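Side-chain contact in putative short-chain dehydrogenase/reductase (Burkholderia xenovorans, PDB 5IZ4), which is probably an NADPH-dependent oxidoreductase that may reduce 3-oxoacyl-[acyl-carrier-protein], and holds ADP in its nucleotide pocket: residues S186-L191 against A254-V259. Sequence-based numbering, arbitrary orientation.
Sequences SLARNL and AITGQV
A188, in the last turns of helix 171-191, meets the loop that leads into strand 259-262 at G257, their CA atoms 5.1 Å apart. The A188 methyl does the touching: CB points at the loop and packs 3.5 Å from G257 N, while T256 OG1 lies equally near it, 3.5 Å from A188 CB. Alanine suits the helix here because a single methyl lets the loop backbone come close, and glycine suits the loop because its phi is positive (72°) and it brings no side chain into the tight space beside that methyl.

T256 adds the polar half. A chi1 of -165° turns OG1 away from the backbone N of T256 and toward the helix. The hydroxyl donates to a water, T256 OG1 to water O 2.7 Å, and the water in turn donates to A188 O at 2.8 Å, bridging loop and helix where no direct hydrogen bond joins them. OG1 also accepts from V197 N of strand 195-202. Threonine suits this buried place because its one hydroxyl can accept from the strand while donating to the water.

The side chain of Q258 folds back, and its NE2 donates to T256 O at 3.2 Å from above the carbonyl plane. Next to A188 on the helix, R189 NE bonds to the carbonyl oxygen of L268 of a second subunit.

The A188 packing and the water bridge thus join helix 171-191 to the loop, and V197, which A188 touches and which also bonds to the G257 backbone, links both to strand 195-202. This belongs to the helix-over-sheet layering of the Rossmann fold of short-chain dehydrogenases/reductases, here at the entry to the last strand of the seven-stranded parallel sheet and away from the ADP pocket.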
ATOM      1  N   SER A 186       4.742  -0.742 -14.573  1.00 14.67           N
ATOM      2  CA  SER A 186       5.661  -0.345 -15.630  1.00 14.33           C
ATOM      3  C   SER A 186       4.913  -0.105 -16.933  1.00 14.58           C
ATOM      4  O   SER A 186       5.143   0.895 -17.626  1.00 15.92           O
ATOM      5  CB  SER A 186       6.739  -1.416 -15.824  1.00 14.53           C
ATOM      6  OG  SER A 186       7.552  -1.067 -16.935  1.00 18.63           O
ATOM      7  N   LEU A 187       4.019  -1.032 -17.290  1.00 14.83           N
ATOM      8  CA  LEU A 187       3.278  -0.906 -18.540  1.00 17.77           C
ATOM      9  C   LEU A 187       2.422   0.352 -18.538  1.00 17.97           C
ATOM     10  O   LEU A 187       2.381   1.087 -19.532  1.00 18.21           O
ATOM     11  CB  LEU A 187       2.415  -2.145 -18.763  1.00 17.92           C
ATOM     12  CG  LEU A 187       3.145  -3.465 -19.085  1.00 16.14           C
ATOM     13  CD1 LEU A 187       2.136  -4.605 -19.105  1.00 16.12           C
ATOM     14  CD2 LEU A 187       3.901  -3.377 -20.407  1.00 17.67           C
ATOM     15  N   ALA A 188       1.737   0.623 -17.424  1.00 14.92           N
ATOM     16  CA  ALA A 188       0.936   1.837 -17.334  1.00 15.66           C
ATOM     17  C   ALA A 188       1.797   3.077 -17.531  1.00 17.12           C
ATOM     18  O   ALA A 188       1.423   3.998 -18.266  1.00 15.36           O
ATOM     19  CB  ALA A 188       0.214   1.900 -15.987  1.00 17.71           C
ATOM     20  N   ARG A 189       2.954   3.124 -16.864  1.00 15.13           N
ATOM     21  CA  ARG A 189       3.805   4.303 -16.967  1.00 16.69           C
ATOM     22  C   ARG A 189       4.308   4.492 -18.391  1.00 16.70           C
ATOM     23  O   ARG A 189       4.362   5.620 -18.902  1.00 18.92           O
ATOM     24  CB  ARG A 189       4.980   4.192 -15.994  1.00 16.70           C
ATOM     25  CG  ARG A 189       5.885   5.410 -15.976  1.00 18.14           C
ATOM     26  CD  ARG A 189       7.033   5.264 -14.983  1.00 23.05           C
ATOM     27  NE  ARG A 189       6.570   5.271 -13.597  1.00 20.87           N
ATOM     28  CZ  ARG A 189       6.491   4.191 -12.831  1.00 19.78           C
ATOM     29  NH1 ARG A 189       6.853   3.000 -13.306  1.00 18.96           N
ATOM     30  NH2 ARG A 189       6.055   4.300 -11.576  1.00 19.90           N
ATOM     31  N   ASN A 190       4.688   3.404 -19.049  1.00 16.24           N
ATOM     32  CA  ASN A 190       5.359   3.534 -20.330  1.00 20.26           C
ATOM     33  C   ASN A 190       4.418   3.538 -21.531  1.00 22.36           C
ATOM     34  O   ASN A 190       4.847   3.918 -22.627  1.00 24.17           O
ATOM     35  CB  ASN A 190       6.394   2.420 -20.473  1.00 19.07           C
ATOM     36  CG  ASN A 190       7.583   2.650 -19.579  1.00 18.52           C
ATOM     37  OD1 ASN A 190       8.513   3.370 -19.949  1.00 28.53           O
ATOM     38  ND2 ASN A 190       7.543   2.087 -18.378  1.00 18.00           N
ATOM     39  N   LEU A 191       3.162   3.136 -21.367  1.00 15.86           N
ATOM     40  CA  LEU A 191       2.213   3.192 -22.468  1.00 15.86           C
ATOM     41  C   LEU A 191       1.270   4.382 -22.369  1.00 16.35           C
ATOM     42  O   LEU A 191       0.511   4.639 -23.315  1.00 17.93           O
ATOM     43  CB  LEU A 191       1.414   1.883 -22.547  1.00 15.04           C
ATOM     44  CG  LEU A 191       2.271   0.638 -22.870  1.00 16.66           C
ATOM     45  CD1 LEU A 191       1.435  -0.633 -22.768  1.00 15.87           C
ATOM     46  CD2 LEU A 191       2.896   0.744 -24.258  1.00 19.10           C
ATOM     47  N   ALA A 254      -9.620   7.991 -16.392  1.00 19.64           N
ATOM     48  CA  ALA A 254      -8.576   8.487 -15.509  1.00 15.31           C
ATOM     49  C   ALA A 254      -7.834   7.385 -14.774  1.00 16.24           C
ATOM     50  O   ALA A 254      -6.895   7.689 -14.038  1.00 19.24           O
ATOM     51  CB  ALA A 254      -9.160   9.464 -14.476  1.00 16.98           C
ATOM     52  N   ILE A 255      -8.222   6.122 -14.937  1.00 15.14           N
ATOM     53  CA  ILE A 255      -7.699   5.051 -14.096  1.00 13.75           C
ATOM     54  C   ILE A 255      -6.625   4.300 -14.871  1.00 14.28           C
ATOM     55  O   ILE A 255      -6.897   3.709 -15.925  1.00 17.10           O
ATOM     56  CB  ILE A 255      -8.817   4.108 -13.620  1.00 15.16           C
ATOM     57  CG1 ILE A 255      -9.811   4.877 -12.743  1.00 18.33           C
ATOM     58  CG2 ILE A 255      -8.236   2.958 -12.817  1.00 13.76           C
ATOM     59  CD1 ILE A 255     -10.854   3.989 -12.091  1.00 18.94           C
ATOM     60  N   THR A 256      -5.401   4.319 -14.349  1.00 14.73           N
ATOM     61  CA  THR A 256      -4.313   3.547 -14.936  1.00 15.08           C
ATOM     62  C   THR A 256      -3.316   3.230 -13.833  1.00 14.05           C
ATOM     63  O   THR A 256      -3.177   3.991 -12.872  1.00 17.66           O
ATOM     64  CB  THR A 256      -3.623   4.290 -16.098  1.00 15.67           C
ATOM     65  OG1 THR A 256      -2.814   3.367 -16.835  1.00 15.16           O
ATOM     66  CG2 THR A 256      -2.709   5.396 -15.588  1.00 18.06           C
ATOM     67  N   GLY A 257      -2.638   2.092 -13.971  1.00 15.59           N
ATOM     68  CA  GLY A 257      -1.645   1.708 -12.980  1.00 16.64           C
ATOM     69  C   GLY A 257      -2.214   1.275 -11.646  1.00 15.95           C
ATOM     70  O   GLY A 257      -1.511   1.336 -10.630  1.00 16.55           O
ATOM     71  N   GLN A 258      -3.467   0.829 -11.621  1.00 15.66           N
ATOM     72  CA  GLN A 258      -4.122   0.415 -10.392  1.00 15.40           C
ATOM     73  C   GLN A 258      -4.289  -1.099 -10.347  1.00 20.47           C
ATOM     74  O   GLN A 258      -4.379  -1.767 -11.384  1.00 17.42           O
ATOM     75  CB  GLN A 258      -5.490   1.079 -10.254  1.00 13.83           C
ATOM     76  CG  GLN A 258      -5.450   2.604 -10.220  1.00 19.02           C
ATOM     77  CD  GLN A 258      -4.459   3.142  -9.203  1.00 17.98           C
ATOM     78  OE1 GLN A 258      -4.501   2.790  -8.020  1.00 20.12           O
ATOM     79  NE2 GLN A 258      -3.552   3.998  -9.662  1.00 18.24           N
ATOM     80  N   VAL A 259      -4.323  -1.631  -9.128  1.00 15.60           N
ATOM     81  CA  VAL A 259      -4.703  -3.017  -8.861  1.00 17.69           C
ATOM     82  C   VAL A 259      -5.977  -2.941  -8.038  1.00 19.61           C
ATOM     83  O   VAL A 259      -5.944  -2.489  -6.886  1.00 19.44           O
ATOM     84  CB  VAL A 259      -3.607  -3.778  -8.107  1.00 20.19           C
ATOM     85  CG1 VAL A 259      -4.028  -5.224  -7.848  1.00 17.02           C
ATOM     86  CG2 VAL A 259      -2.310  -3.703  -8.859  1.00 16.49           C
TER
HETATM   87  O   HOH W   1      -1.265   4.284 -18.860  1.00 18.09           O